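Local coordinates for hypothetical protein PA0094 (Pseudomonas aeruginosa, PDB 1TU1) that helps load the toxin Tse6 onto VgrG1a, a step essential for delivering that toxin to target cells, and works as a homodimer, at residues A[83-88]-A[106-111]. Numbering follows the deposited sequence.
Sequences GHAAVL and FIERRP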
ATOM      1  N   GLY A  83     -19.014  -7.853  13.418  1.00 27.17           N
ATOM      2  CA  GLY A  83     -20.228  -7.883  12.620  1.00 26.50           C
ATOM      3  C   GLY A  83     -19.980  -8.137  11.160  1.00 26.37           C
ATOM      4  O   GLY A  83     -20.927  -8.370  10.431  1.00 27.13           O
ATOM      5  N   HIS A  84     -18.718  -8.064  10.721  1.00 25.35           N
ATOM      6  CA  HIS A  84     -18.352  -8.313   9.339  1.00 24.34           C
ATOM      7  C   HIS A  84     -18.123  -9.803   9.116  1.00 24.61           C
ATOM      8  O   HIS A  84     -17.401 -10.451   9.861  1.00 24.13           O
ATOM      9  CB  HIS A  84     -17.076  -7.562   8.956  1.00 24.39           C
ATOM     10  CG  HIS A  84     -17.193  -6.076   9.013  1.00 24.31           C
ATOM     11  ND1 HIS A  84     -17.581  -5.395  10.151  1.00 23.59           N
ATOM     12  CD2 HIS A  84     -17.006  -5.141   8.054  1.00 24.58           C
ATOM     13  CE1 HIS A  84     -17.614  -4.100   9.885  1.00 25.16           C
ATOM     14  NE2 HIS A  84     -17.273  -3.920   8.619  1.00 24.70           N
ATOM     15  N   ALA A  85     -18.721 -10.342   8.065  1.00 24.27           N
ATOM     16  CA  ALA A  85     -18.429 -11.699   7.645  1.00 24.00           C
ATOM     17  C   ALA A  85     -16.957 -11.833   7.206  1.00 23.69           C
ATOM     18  O   ALA A  85     -16.429 -11.007   6.456  1.00 22.97           O
ATOM     19  CB  ALA A  85     -19.342 -12.107   6.500  1.00 24.44           C
ATOM     20  N   ALA A  86     -16.330 -12.917   7.633  1.00 23.51           N
ATOM     21  CA  ALA A  86     -14.948 -13.162   7.308  1.00 23.64           C
ATOM     22  C   ALA A  86     -14.683 -14.653   7.154  1.00 24.65           C
ATOM     23  O   ALA A  86     -15.372 -15.475   7.737  1.00 23.39           O
ATOM     24  CB  ALA A  86     -14.074 -12.569   8.406  1.00 23.20           C
ATOM     25  N   VAL A  87     -13.697 -14.989   6.341  1.00 25.54           N
ATOM     26  CA  VAL A  87     -13.217 -16.358   6.222  1.00 26.30           C
ATOM     27  C   VAL A  87     -11.690 -16.364   6.386  1.00 27.30           C
ATOM     28  O   VAL A  87     -10.991 -15.604   5.702  1.00 26.21           O
ATOM     29  CB  VAL A  87     -13.590 -16.960   4.876  1.00 26.54           C
ATOM     30  CG1 VAL A  87     -12.982 -18.379   4.701  1.00 26.24           C
ATOM     31  CG2 VAL A  87     -15.114 -17.006   4.704  1.00 27.88           C
ATOM     32  N   LEU A  88     -11.193 -17.202   7.298  1.00 27.61           N
ATOM     33  CA  LEU A  88      -9.765 -17.541   7.393  1.00 28.45           C
ATOM     34  C   LEU A  88      -9.465 -18.838   6.657  1.00 29.54           C
ATOM     35  O   LEU A  88     -10.116 -19.890   6.902  1.00 29.40           O
ATOM     36  CB  LEU A  88      -9.320 -17.635   8.858  1.00 28.78           C
ATOM     37  CG  LEU A  88      -7.939 -18.249   9.161  1.00 29.87           C
ATOM     38  CD1 LEU A  88      -6.828 -17.454   8.513  1.00 29.60           C
ATOM     39  CD2 LEU A  88      -7.706 -18.286  10.647  1.00 31.49           C
ATOM     40  N   PHE A 106     -10.213 -13.090   4.687  1.00 21.50           N
ATOM     41  CA  PHE A 106     -11.001 -12.255   3.798  1.00 21.25           C
ATOM     42  C   PHE A 106     -12.089 -11.652   4.633  1.00 22.14           C
ATOM     43  O   PHE A 106     -12.826 -12.385   5.312  1.00 22.62           O
ATOM     44  CB  PHE A 106     -11.598 -13.100   2.690  1.00 21.36           C
ATOM     45  CG  PHE A 106     -10.593 -13.773   1.830  1.00 22.05           C
ATOM     46  CD1 PHE A 106     -10.241 -13.223   0.610  1.00 21.49           C
ATOM     47  CD2 PHE A 106      -9.987 -14.959   2.227  1.00 23.48           C
ATOM     48  CE1 PHE A 106      -9.316 -13.846  -0.221  1.00 23.22           C
ATOM     49  CE2 PHE A 106      -9.049 -15.603   1.392  1.00 24.40           C
ATOM     50  CZ  PHE A 106      -8.708 -15.040   0.173  1.00 23.89           C
ATOM     51  N   ILE A 107     -12.182 -10.318   4.633  1.00 20.84           N
ATOM     52  CA  ILE A 107     -13.178  -9.620   5.427  1.00 20.75           C
ATOM     53  C   ILE A 107     -14.105  -8.860   4.494  1.00 20.26           C
ATOM     54  O   ILE A 107     -13.689  -7.947   3.793  1.00 19.21           O
ATOM     55  CB  ILE A 107     -12.545  -8.636   6.435  1.00 20.04           C
ATOM     56  CG1 ILE A 107     -11.454  -9.324   7.267  1.00 21.05           C
ATOM     57  CG2 ILE A 107     -13.645  -8.009   7.320  1.00 19.32           C
ATOM     58  CD1 ILE A 107     -10.726  -8.387   8.199  1.00 22.19           C
ATOM     59  N   GLU A 108     -15.373  -9.254   4.485  1.00 21.28           N
ATOM     60  CA  GLU A 108     -16.364  -8.597   3.653  1.00 20.03           C
ATOM     61  C   GLU A 108     -16.474  -7.126   4.048  1.00 19.85           C
ATOM     62  O   GLU A 108     -16.724  -6.813   5.180  1.00 19.71           O
ATOM     63  CB  GLU A 108     -17.755  -9.231   3.803  1.00 19.96           C
ATOM     64  CG  GLU A 108     -18.665  -8.716   2.695  1.00 19.56           C
ATOM     65  CD  GLU A 108     -20.093  -9.264   2.733  1.00 19.63           C
ATOM     66  OE1 GLU A 108     -20.580  -9.692   3.814  1.00 21.31           O
ATOM     67  OE2 GLU A 108     -20.694  -9.231   1.647  1.00 21.60           O
ATOM     68  N   ARG A 109     -16.333  -6.255   3.062  1.00 21.23           N
ATOM     69  CA  ARG A 109     -16.582  -4.832   3.206  1.00 22.41           C
ATOM     70  C   ARG A 109     -16.897  -4.256   1.832  1.00 23.15           C
ATOM     71  O   ARG A 109     -16.508  -4.798   0.813  1.00 22.52           O
ATOM     72  CB  ARG A 109     -15.322  -4.150   3.765  1.00 22.75           C
ATOM     73  CG  ARG A 109     -15.440  -2.708   4.127  1.00 23.99           C
ATOM     74  CD  ARG A 109     -14.237  -2.199   4.960  1.00 25.19           C
ATOM     75  NE  ARG A 109     -14.501  -0.873   5.501  1.00 26.29           N
ATOM     76  CZ  ARG A 109     -14.489   0.260   4.801  1.00 26.67           C
ATOM     77  NH1 ARG A 109     -14.174   0.275   3.527  1.00 27.20           N
ATOM     78  NH2 ARG A 109     -14.786   1.405   5.392  1.00 29.66           N
ATOM     79  N   ARG A 110     -17.555  -3.107   1.828  1.00 24.93           N
ATOM     80  CA  ARG A 110     -17.781  -2.337   0.609  1.00 26.28           C
ATOM     81  C   ARG A 110     -17.005  -1.035   0.706  1.00 25.18           C
ATOM     82  O   ARG A 110     -16.952  -0.431   1.770  1.00 25.33           O
ATOM     83  CB  ARG A 110     -19.263  -2.012   0.489  1.00 27.42           C
ATOM     84  CG  ARG A 110     -20.089  -3.220   0.305  1.00 32.85           C
ATOM     85  CD  ARG A 110     -19.864  -3.806  -1.045  1.00 39.98           C
ATOM     86  NE  ARG A 110     -20.585  -5.056  -1.221  1.00 44.69           N
ATOM     87  CZ  ARG A 110     -20.318  -5.912  -2.188  1.00 47.29           C
ATOM     88  NH1 ARG A 110     -19.353  -5.637  -3.055  1.00 48.11           N
ATOM     89  NH2 ARG A 110     -21.030  -7.042  -2.294  1.00 50.49           N
ATOM     90  N   PRO A 111     -16.401  -0.584  -0.383  1.00 24.24           N
ATOM     91  CA  PRO A 111     -16.536  -1.153  -1.721  1.00 24.04           C
ATOM     92  C   PRO A 111     -15.621  -2.316  -2.075  1.00 23.35           C
ATOM     93  O   PRO A 111     -15.687  -2.791  -3.214  1.00 24.00           O
ATOM     94  CB  PRO A 111     -16.171   0.050  -2.597  1.00 24.46           C
ATOM     95  CG  PRO A 111     -15.070   0.709  -1.784  1.00 24.26           C
ATOM     96  CD  PRO A 111     -15.515   0.592  -0.380  1.00 24.71           C
TER
HETATM   97  O   HOH W   1     -20.386  -8.761   6.297  1.00 21.37           O
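Val87 and Phe106 form a hydrogen-bonded antiparallel pair at the buried end of this contact. Phe106 N donates to Val87 O at 2.8 Å, nearly straight at 170°. Val87 N returns a bond to Phe106 O at 2.9 Å. Phe106 O also takes a CA-H...O contact from Ala86 CA at 3.0 Å. Phe106 turns the edge of its ring, at CD2, to Val87 O. The Phe106 side chain also packs on Tyr56 and Gln60 of helix 53-67. Ala86 and Ile107, a non-hydrogen-bonded pair, point to the other face of the sheet. There Ala86 CB lies 4.3 Å from Ile107 CG1, and Ile79 and Ile81 of strand 72-81 also touch Ala86.

These pairs join strands 84-95 and 98-107, a beta hairpin in the antiparallel sheet of this DcrB family protein. They lie at its open end.

Beyond strand 98-107 one more backbone bond crosses, from Glu108 N to Ala85 O at 2.8 Å. Around this bond the side chains are partly exposed and a water joins in. Glu108 CG is anti to the backbone N (chi1 -167°), and the extended chain carries the carboxylate past Ala85 CB. The water accepts from Ala85 N and donates to Glu108 OE1, while Gln48 holds OE2. His84 brings the edge of its ring, at CD2, within 3.3 Å of Glu108 O. Its ND1 is hydrogen-bonded to His82 O, which helps fix the ring's rotation.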